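Local atomic coordinates of KLLA0F20702p (Kluyveromyces lactis, PDB entry 5Y5A), a protein that probably helps recruit telomerase to telomeres by binding Cdc13, as an Est1-family protein, represented here by its long helical N-terminal part. Residues S136-I141 and S157-S162; M360-L365 and A426-C431; L367-F372 and K400-L405. All coordinates share one frame; numbering follows the deposited sequence.

Interaction 1: S136-I141 and S157-S162; sequences STLELI and SKLNIS
The carbonyl oxygen of Leu159, whose side chain packs on Leu138, takes a hydrogen bond from Tyr135 OH of the long helix 113-144, tying the chain that leaves the short helix 155-158 to the helix it packs against. That exit is a Schellman motif. Asn160 adopts a positive phi of 52° as its C-prime residue, its N bonding to Ser157 O at 3.0 Å, while Ile161 N reaches back to the carbonyl five residues earlier. The turn thus places Leu159 and Ile161 on the side facing helix 113-144, within the region of the Est1 family, a member of the TPR clan. No hydrogen bond links 136-141 with 157-162, and the contact between them is apolar. Leu138 and Leu159 meet through one methyl each, CD1 to CD1 at 3.9 Å, with the side chains at about a right angle; with CG anti to the carbonyl carbon in Leu138 (chi1 -82°), its CD1 is brought to Leu159. The same two leucines also meet helix 179-206, Leu138 at Cys191 and Leu159 at Leu192, and helix 218-230 adds Ile226 against Leu159. Ile161 lies closer to the solvent side, its CD1 4.4 Å from Leu138 CB. At the exposed margin the aliphatic part of Glu139 lies loosely beside the isoleucine, Glu139 CG 4.3 Å from Ile161 CG1.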
loop_
_atom_site.group_PDB
_atom_site.type_symbol
_atom_site.label_atom_id
_atom_site.label_comp_id
_atom_site.label_asym_id
_atom_site.label_seq_id
_atom_site.Cartn_x
_atom_site.Cartn_y
_atom_site.Cartn_z
ATOM N N SER A 136 17.738 -10.606 -16.779
ATOM C CA SER A 136 18.817 -10.201 -17.688
ATOM C C SER A 136 18.844 -8.692 -17.803
ATOM O O SER A 136 19.905 -8.066 -17.781
ATOM C CB SER A 136 18.643 -10.791 -19.092
ATOM O OG SER A 136 18.746 -12.200 -19.101
ATOM N N THR A 137 17.657 -8.118 -17.942
ATOM C CA THR A 137 17.516 -6.690 -18.151
ATOM C C THR A 137 18.010 -5.931 -16.922
ATOM O O THR A 137 18.743 -4.951 -17.053
ATOM C CB THR A 137 16.061 -6.334 -18.468
ATOM O OG1 THR A 137 15.572 -7.245 -19.462
ATOM C CG2 THR A 137 15.960 -4.917 -19.003
ATOM N N LEU A 138 17.624 -6.400 -15.737
ATOM C CA LEU A 138 18.143 -5.857 -14.483
ATOM C C LEU A 138 19.671 -5.881 -14.446
ATOM O O LEU A 138 20.309 -4.850 -14.219
ATOM C CB LEU A 138 17.595 -6.639 -13.289
ATOM C CG LEU A 138 16.207 -6.265 -12.784
ATOM C CD1 LEU A 138 15.826 -7.147 -11.611
ATOM C CD2 LEU A 138 16.160 -4.800 -12.393
ATOM N N GLU A 139 20.245 -7.061 -14.665
ATOM C CA GLU A 139 21.697 -7.232 -14.675
ATOM C C GLU A 139 22.353 -6.336 -15.718
ATOM O O GLU A 139 23.415 -5.764 -15.474
ATOM C CB GLU A 139 22.075 -8.695 -14.941
ATOM C CG GLU A 139 21.837 -9.640 -13.773
ATOM C CD GLU A 139 22.272 -11.065 -14.082
ATOM O OE1 GLU A 139 21.995 -11.547 -15.201
ATOM O OE2 GLU A 139 22.891 -11.705 -13.203
ATOM N N LEU A 140 21.718 -6.228 -16.883
ATOM C CA LEU A 140 22.190 -5.335 -17.933
ATOM C C LEU A 140 22.241 -3.907 -17.421
ATOM O O LEU A 140 23.257 -3.227 -17.544
ATOM C CB LEU A 140 21.287 -5.411 -19.165
ATOM C CG LEU A 140 21.567 -4.360 -20.246
ATOM C CD1 LEU A 140 22.925 -4.593 -20.891
ATOM C CD2 LEU A 140 20.475 -4.328 -21.302
ATOM N N ILE A 141 21.134 -3.473 -16.830
ATOM C CA ILE A 141 20.985 -2.106 -16.356
ATOM C C ILE A 141 22.015 -1.757 -15.287
ATOM O O ILE A 141 22.718 -0.754 -15.397
ATOM C CB ILE A 141 19.573 -1.873 -15.803
ATOM C CG1 ILE A 141 18.564 -1.831 -16.951
ATOM C CG2 ILE A 141 19.514 -0.586 -15.001
ATOM C CD1 ILE A 141 17.124 -1.850 -16.491
ATOM N N SER A 157 22.738 -5.140 -3.750
ATOM C CA SER A 157 22.927 -6.280 -2.860
ATOM C C SER A 157 21.700 -7.182 -2.833
ATOM O O SER A 157 21.808 -8.394 -3.008
ATOM C CB SER A 157 23.243 -5.798 -1.443
ATOM O OG SER A 157 24.227 -4.780 -1.459
ATOM N N LYS A 158 20.535 -6.581 -2.621
ATOM C CA LYS A 158 19.281 -7.327 -2.525
ATOM C C LYS A 158 18.937 -8.112 -3.783
ATOM O O LYS A 158 18.122 -9.031 -3.735
ATOM C CB LYS A 158 18.123 -6.383 -2.211
ATOM C CG LYS A 158 18.140 -5.795 -0.820
ATOM C CD LYS A 158 16.899 -4.949 -0.605
ATOM C CE LYS A 158 16.857 -4.363 0.786
ATOM N NZ LYS A 158 15.650 -3.516 0.976
ATOM N N LEU A 159 19.540 -7.739 -4.909
ATOM C CA LEU A 159 19.254 -8.404 -6.177
ATOM C C LEU A 159 20.369 -9.355 -6.588
ATOM O O LEU A 159 20.356 -9.883 -7.701
ATOM C CB LEU A 159 18.953 -7.374 -7.267
ATOM C CG LEU A 159 17.602 -6.675 -7.117
ATOM C CD1 LEU A 159 17.335 -5.710 -8.261
ATOM C CD2 LEU A 159 16.496 -7.713 -7.013
ATOM N N ASN A 160 21.321 -9.562 -5.679
ATOM C CA ASN A 160 22.505 -10.394 -5.917
ATOM C C ASN A 160 23.243 -10.008 -7.191
ATOM O O ASN A 160 23.827 -10.854 -7.869
ATOM C CB ASN A 160 22.168 -11.881 -5.962
ATOM C CG ASN A 160 22.101 -12.499 -4.583
ATOM O OD1 ASN A 160 21.448 -11.968 -3.681
ATOM N ND2 ASN A 160 22.793 -13.614 -4.403
ATOM N N ILE A 161 23.209 -8.722 -7.509
ATOM C CA ILE A 161 23.936 -8.201 -8.649
ATOM C C ILE A 161 25.296 -7.712 -8.170
ATOM O O ILE A 161 25.388 -6.977 -7.185
ATOM C CB ILE A 161 23.157 -7.069 -9.334
ATOM C CG1 ILE A 161 21.868 -7.624 -9.950
ATOM C CG2 ILE A 161 24.011 -6.386 -10.387
ATOM C CD1 ILE A 161 20.900 -6.559 -10.422
ATOM N N SER A 162 26.353 -8.138 -8.851
ATOM C CA SER A 162 27.698 -7.725 -8.474
ATOM C C SER A 162 27.936 -6.252 -8.792
ATOM O O SER A 162 27.071 -5.574 -9.349
ATOM C CB SER A 162 28.744 -8.594 -9.174
ATOM O OG SER A 162 28.841 -9.864 -8.552
#

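Interaction 2: M360-L365 and A426-C431; sequences MIFQDL and ARIMMC
The Phe362 ring presents its far corner to Ile428, whose CD1 methyl lies 3.4 Å from Phe362 CZ and 3.6 Å from Phe362 CE1, approaching the ring obliquely. Placing CG anti to the backbone N (chi1 -173°) sends the ring across the gap, although the bond leaving its CA does not aim at the partner helix. Gln421, Ala424 and Met425, one or two turns before Ile428 on that helix, also touch the Phe362 side chain. One turn further along, Leu365 divides its methyls between two partners: Leu365 CD2 meets Ile428 CG2 and Leu365 CD1 meets Met429 CE, both at 4.1 Å. The Met429 chain is extended beyond CG, which carries its terminal methyl over to the leucine. The two segments are almost exactly parallel, at 3°, and their axes come no closer than 11.4 Å, so long side chains rather than close backbones fill the interface. All four touching residues are buried in the helical region of the Est1 DNA/RNA binding family. Helix 385-410 touches Met429 through Phe402 and Leu405, while helix 526-546 lies against the 426-431 helix at Ala426, Arg427 and Met430.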
loop_
_atom_site.group_PDB
_atom_site.type_symbol
_atom_site.label_atom_id
_atom_site.label_comp_id
_atom_site.label_asym_id
_atom_site.label_seq_id
_atom_site.Cartn_x
_atom_site.Cartn_y
_atom_site.Cartn_z
ATOM N N MET A 360 -1.206 -4.400 12.976
ATOM C CA MET A 360 -2.446 -4.594 12.228
ATOM C C MET A 360 -3.397 -3.418 12.473
ATOM O O MET A 360 -4.193 -3.042 11.601
ATOM C CB MET A 360 -3.110 -5.931 12.615
ATOM C CG MET A 360 -4.407 -6.227 11.848
ATOM S SD MET A 360 -4.174 -6.314 10.038
ATOM C CE MET A 360 -3.184 -7.799 9.956
ATOM N N ILE A 361 -3.314 -2.825 13.659
ATOM C CA ILE A 361 -4.172 -1.684 13.970
ATOM C C ILE A 361 -3.742 -0.495 13.130
ATOM O O ILE A 361 -4.563 0.275 12.628
ATOM C CB ILE A 361 -4.126 -1.337 15.473
ATOM C CG1 ILE A 361 -4.857 -2.425 16.273
ATOM C CG2 ILE A 361 -4.740 0.029 15.724
ATOM C CD1 ILE A 361 -4.616 -2.383 17.767
ATOM N N PHE A 362 -2.434 -0.379 12.962
ATOM C CA PHE A 362 -1.842 0.639 12.122
ATOM C C PHE A 362 -2.350 0.481 10.689
ATOM O O PHE A 362 -2.777 1.448 10.053
ATOM C CB PHE A 362 -0.317 0.515 12.200
ATOM C CG PHE A 362 0.436 1.610 11.499
ATOM C CD1 PHE A 362 0.726 2.794 12.147
ATOM C CD2 PHE A 362 0.900 1.433 10.206
ATOM C CE1 PHE A 362 1.439 3.804 11.510
ATOM C CE2 PHE A 362 1.619 2.436 9.569
ATOM C CZ PHE A 362 1.884 3.620 10.223
ATOM N N GLN A 363 -2.307 -0.746 10.181
ATOM C CA GLN A 363 -2.780 -1.012 8.824
ATOM C C GLN A 363 -4.255 -0.652 8.682
ATOM O O GLN A 363 -4.658 -0.052 7.691
ATOM C CB GLN A 363 -2.561 -2.478 8.442
ATOM C CG GLN A 363 -2.817 -2.739 6.959
ATOM C CD GLN A 363 -2.395 -4.126 6.526
ATOM O OE1 GLN A 363 -1.252 -4.336 6.108
ATOM N NE2 GLN A 363 -3.315 -5.083 6.623
ATOM N N ASP A 364 -5.046 -1.002 9.695
ATOM C CA ASP A 364 -6.471 -0.703 9.708
ATOM C C ASP A 364 -6.743 0.796 9.571
ATOM O O ASP A 364 -7.666 1.201 8.871
ATOM C CB ASP A 364 -7.117 -1.224 10.998
ATOM C CG ASP A 364 -7.415 -2.717 10.951
ATOM O OD1 ASP A 364 -6.975 -3.404 10.001
ATOM O OD2 ASP A 364 -8.088 -3.202 11.890
ATOM N N LEU A 365 -5.933 1.605 10.255
ATOM C CA LEU A 365 -6.047 3.060 10.194
ATOM C C LEU A 365 -5.852 3.578 8.773
ATOM O O LEU A 365 -6.677 4.332 8.259
ATOM C CB LEU A 365 -5.033 3.713 11.139
ATOM C CG LEU A 365 -4.889 5.229 11.005
ATOM C CD1 LEU A 365 -6.110 5.954 11.554
ATOM C CD2 LEU A 365 -3.611 5.725 11.686
ATOM N N ALA A 426 -0.809 9.041 15.149
ATOM C CA ALA A 426 -1.220 10.429 15.358
ATOM C C ALA A 426 -0.725 11.339 14.225
ATOM O O ALA A 426 -1.454 12.234 13.795
ATOM C CB ALA A 426 -0.728 10.939 16.717
ATOM N N ARG A 427 0.502 11.118 13.745
ATOM C CA ARG A 427 1.050 11.930 12.650
ATOM C C ARG A 427 0.200 11.784 11.397
ATOM O O ARG A 427 -0.086 12.748 10.695
ATOM C CB ARG A 427 2.488 11.533 12.310
ATOM C CG ARG A 427 3.553 12.005 13.271
ATOM C CD ARG A 427 4.923 11.681 12.707
ATOM N NE ARG A 427 5.179 12.385 11.452
ATOM C CZ ARG A 427 5.965 11.918 10.486
ATOM N NH1 ARG A 427 6.154 12.624 9.376
ATOM N NH2 ARG A 427 6.563 10.740 10.627
ATOM N N ILE A 428 -0.190 10.547 11.135
ATOM C CA ILE A 428 -0.919 10.201 9.934
ATOM C C ILE A 428 -2.321 10.825 9.922
ATOM O O ILE A 428 -2.763 11.359 8.894
ATOM C CB ILE A 428 -0.962 8.680 9.804
ATOM C CG1 ILE A 428 0.422 8.194 9.379
ATOM C CG2 ILE A 428 -2.034 8.223 8.840
ATOM C CD1 ILE A 428 0.591 6.728 9.525
ATOM N N MET A 429 -2.993 10.793 11.070
ATOM C CA MET A 429 -4.278 11.468 11.216
ATOM C C MET A 429 -4.165 12.956 10.876
ATOM O O MET A 429 -4.925 13.475 10.064
ATOM C CB MET A 429 -4.824 11.296 12.640
ATOM C CG MET A 429 -5.138 9.843 13.033
ATOM S SD MET A 429 -5.844 9.732 14.701
ATOM C CE MET A 429 -5.585 8.003 15.091
ATOM N N MET A 430 -3.197 13.630 11.489
ATOM C CA MET A 430 -3.030 15.059 11.295
ATOM C C MET A 430 -2.623 15.395 9.869
ATOM O O MET A 430 -3.095 16.372 9.298
ATOM C CB MET A 430 -2.001 15.613 12.278
ATOM C CG MET A 430 -2.356 15.341 13.723
ATOM S SD MET A 430 -4.056 15.815 14.097
ATOM C CE MET A 430 -3.952 17.561 13.772
ATOM N N CYS A 431 -1.747 14.587 9.296
ATOM C CA CYS A 431 -1.311 14.826 7.929
ATOM C C CYS A 431 -2.460 14.630 6.953
ATOM O O CYS A 431 -2.579 15.358 5.963
ATOM C CB CYS A 431 -0.146 13.912 7.569
ATOM S SG CYS A 431 1.403 14.453 8.292
#

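Interaction 3: L367-F372 and K400-L405; sequences LLIGSF and KFFTHL
Leu368 and Phe401 bring the two backbones to 9.0 Å, measured CA to CA, and one residue on Ile369 and Phe402 have their CA atoms 10.0 Å apart. The segments run in roughly opposite directions on helices 339-379 and 385-410, which follow one another in the chain and form an antiparallel helical hairpin. Near Leu368 the fit is tight: its CD2 methyl sits 3.6 Å from Phe401 CG, close also to CB and CD2 of that residue, so the leucine meets the root of the aromatic side chain. With CG anti to the backbone N (chi1 -175°), Leu368 reaches directly over to the partner helix. Phe402 behaves differently, offering its ring edge. Its CZ lies 3.9 Å from Ile369 CG1, which stays near the ring plane, and the two side chains cross at about a right angle. The hydroxyls of Ser371 and Thr403 bond back to their own helices: Ser371 OG to Leu367 O at 2.9 Å, and Thr403 OG1 to Lys400 O, each oxygen also accepting a backbone N-H. With no hydrogen bond across it, this stretch of the hairpin is joined by van der Waals and hydrophobic contact of buried aliphatic and aromatic carbons.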
loop_
_atom_site.group_PDB
_atom_site.type_symbol
_atom_site.label_atom_id
_atom_site.label_comp_id
_atom_site.label_asym_id
_atom_site.label_seq_id
_atom_site.Cartn_x
_atom_site.Cartn_y
_atom_site.Cartn_z
ATOM N N LEU A 367 -5.913 1.821 5.870
ATOM C CA LEU A 367 -6.989 1.267 5.048
ATOM C C LEU A 367 -8.247 2.142 5.145
ATOM O O LEU A 367 -8.843 2.513 4.136
ATOM C CB LEU A 367 -7.310 -0.161 5.480
ATOM C CG LEU A 367 -8.606 -0.788 4.966
ATOM C CD1 LEU A 367 -8.535 -1.053 3.457
ATOM C CD2 LEU A 367 -8.901 -2.078 5.715
ATOM N N LEU A 368 -8.620 2.477 6.377
ATOM C CA LEU A 368 -9.815 3.261 6.661
ATOM C C LEU A 368 -9.743 4.672 6.079
ATOM O O LEU A 368 -10.697 5.144 5.450
ATOM C CB LEU A 368 -10.038 3.330 8.175
ATOM C CG LEU A 368 -11.320 4.010 8.639
ATOM C CD1 LEU A 368 -12.534 3.263 8.088
ATOM C CD2 LEU A 368 -11.351 4.097 10.165
ATOM N N ILE A 369 -8.615 5.347 6.292
ATOM C CA ILE A 369 -8.398 6.675 5.704
ATOM C C ILE A 369 -8.512 6.599 4.184
ATOM O O ILE A 369 -9.235 7.378 3.560
ATOM C CB ILE A 369 -7.019 7.252 6.102
ATOM C CG1 ILE A 369 -7.092 7.843 7.508
ATOM C CG2 ILE A 369 -6.562 8.341 5.110
ATOM C CD1 ILE A 369 -5.737 8.153 8.119
ATOM N N GLY A 370 -7.796 5.649 3.595
ATOM C CA GLY A 370 -7.881 5.406 2.168
ATOM C C GLY A 370 -9.297 5.099 1.712
ATOM O O GLY A 370 -9.727 5.562 0.665
ATOM N N SER A 371 -10.031 4.334 2.511
ATOM C CA SER A 371 -11.386 3.942 2.152
ATOM C C SER A 371 -12.369 5.101 2.026
ATOM O O SER A 371 -13.391 4.972 1.343
ATOM C CB SER A 371 -11.923 2.935 3.162
ATOM O OG SER A 371 -11.329 1.667 2.929
ATOM N N PHE A 372 -12.085 6.224 2.683
ATOM C CA PHE A 372 -12.951 7.394 2.534
ATOM C C PHE A 372 -12.838 7.924 1.108
ATOM O O PHE A 372 -13.816 8.408 0.535
ATOM C CB PHE A 372 -12.603 8.502 3.548
ATOM C CG PHE A 372 -13.404 9.780 3.352
ATOM C CD1 PHE A 372 -14.719 9.867 3.793
ATOM C CD2 PHE A 372 -12.837 10.887 2.738
ATOM C CE1 PHE A 372 -15.458 11.025 3.615
ATOM C CE2 PHE A 372 -13.575 12.060 2.549
ATOM C CZ PHE A 372 -14.884 12.128 2.988
ATOM N N LYS A 400 -14.819 8.368 14.806
ATOM C CA LYS A 400 -15.093 7.517 15.950
ATOM C C LYS A 400 -13.910 6.565 16.168
ATOM O O LYS A 400 -13.454 6.364 17.296
ATOM C CB LYS A 400 -16.390 6.735 15.737
ATOM C CG LYS A 400 -16.776 5.869 16.915
ATOM C CD LYS A 400 -18.104 5.173 16.688
ATOM C CE LYS A 400 -18.480 4.344 17.909
ATOM N NZ LYS A 400 -19.823 3.716 17.780
ATOM N N PHE A 401 -13.413 5.994 15.070
ATOM C CA PHE A 401 -12.253 5.100 15.096
ATOM C C PHE A 401 -11.003 5.824 15.596
ATOM O O PHE A 401 -10.253 5.289 16.417
ATOM C CB PHE A 401 -12.002 4.527 13.698
ATOM C CG PHE A 401 -10.983 3.428 13.663
ATOM C CD1 PHE A 401 -11.357 2.113 13.885
ATOM C CD2 PHE A 401 -9.652 3.708 13.392
ATOM C CE1 PHE A 401 -10.424 1.089 13.841
ATOM C CE2 PHE A 401 -8.708 2.688 13.352
ATOM C CZ PHE A 401 -9.094 1.383 13.577
ATOM N N PHE A 402 -10.794 7.039 15.084
ATOM C CA PHE A 402 -9.714 7.922 15.536
ATOM C C PHE A 402 -9.741 8.130 17.048
ATOM O O PHE A 402 -8.759 7.873 17.738
ATOM C CB PHE A 402 -9.803 9.299 14.862
ATOM C CG PHE A 402 -9.379 9.320 13.418
ATOM C CD1 PHE A 402 -9.101 8.150 12.733
ATOM C CD2 PHE A 402 -9.259 10.532 12.747
ATOM C CE1 PHE A 402 -8.714 8.186 11.413
ATOM C CE2 PHE A 402 -8.873 10.572 11.425
ATOM C CZ PHE A 402 -8.599 9.393 10.754
ATOM N N THR A 403 -10.870 8.609 17.563
ATOM C CA THR A 403 -10.955 8.926 18.983
ATOM C C THR A 403 -10.820 7.671 19.835
ATOM O O THR A 403 -10.288 7.720 20.943
ATOM C CB THR A 403 -12.269 9.648 19.329
ATOM O OG1 THR A 403 -13.380 8.807 19.007
ATOM C CG2 THR A 403 -12.378 10.923 18.535
ATOM N N HIS A 404 -11.294 6.546 19.322
ATOM C CA HIS A 404 -11.096 5.276 20.017
ATOM C C HIS A 404 -9.598 4.941 20.077
ATOM O O HIS A 404 -9.073 4.609 21.140
ATOM C CB HIS A 404 -11.875 4.151 19.332
ATOM C CG HIS A 404 -11.872 2.867 20.095
ATOM N ND1 HIS A 404 -12.529 2.713 21.297
ATOM C CD2 HIS A 404 -11.290 1.674 19.830
ATOM C CE1 HIS A 404 -12.353 1.481 21.740
ATOM N NE2 HIS A 404 -11.606 0.829 20.865
ATOM N N LEU A 405 -8.918 5.053 18.937
ATOM C CA LEU A 405 -7.466 4.882 18.877
ATOM C C LEU A 405 -6.739 5.803 19.842
ATOM O O LEU A 405 -5.850 5.381 20.557
ATOM C CB LEU A 405 -6.940 5.151 17.472
ATOM C CG LEU A 405 -6.972 4.006 16.470
ATOM C CD1 LEU A 405 -6.136 4.367 15.252
ATOM C CD2 LEU A 405 -6.471 2.739 17.137
#

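How the interactions relate
Interactions 2 and 3 belong to one hydrophobic core. Their centres are 8 Å apart, both use helix 339-379, and the hairpin contact of interaction 3 falls within the stretch of chain that interaction 2 brings together. They touch at Leu365 CD1 and Phe402 CE1 (3.4 Å), Ile361 CG2 and Leu405 CD2 (3.5 Å), and Ile428 CG2 and Ile369 CD1 (3.8 Å), so helices 339-379, 385-410 and 421-433 pack as a bundle. On helix 421-433, Met430 packs on an aromatic side chain of the bound peptide, presumably from Cdc13. Interaction 1 lies across the chain's centre, in the other family region, its centre 35 Å from that of interaction 2 and 40 Å from that of interaction 3.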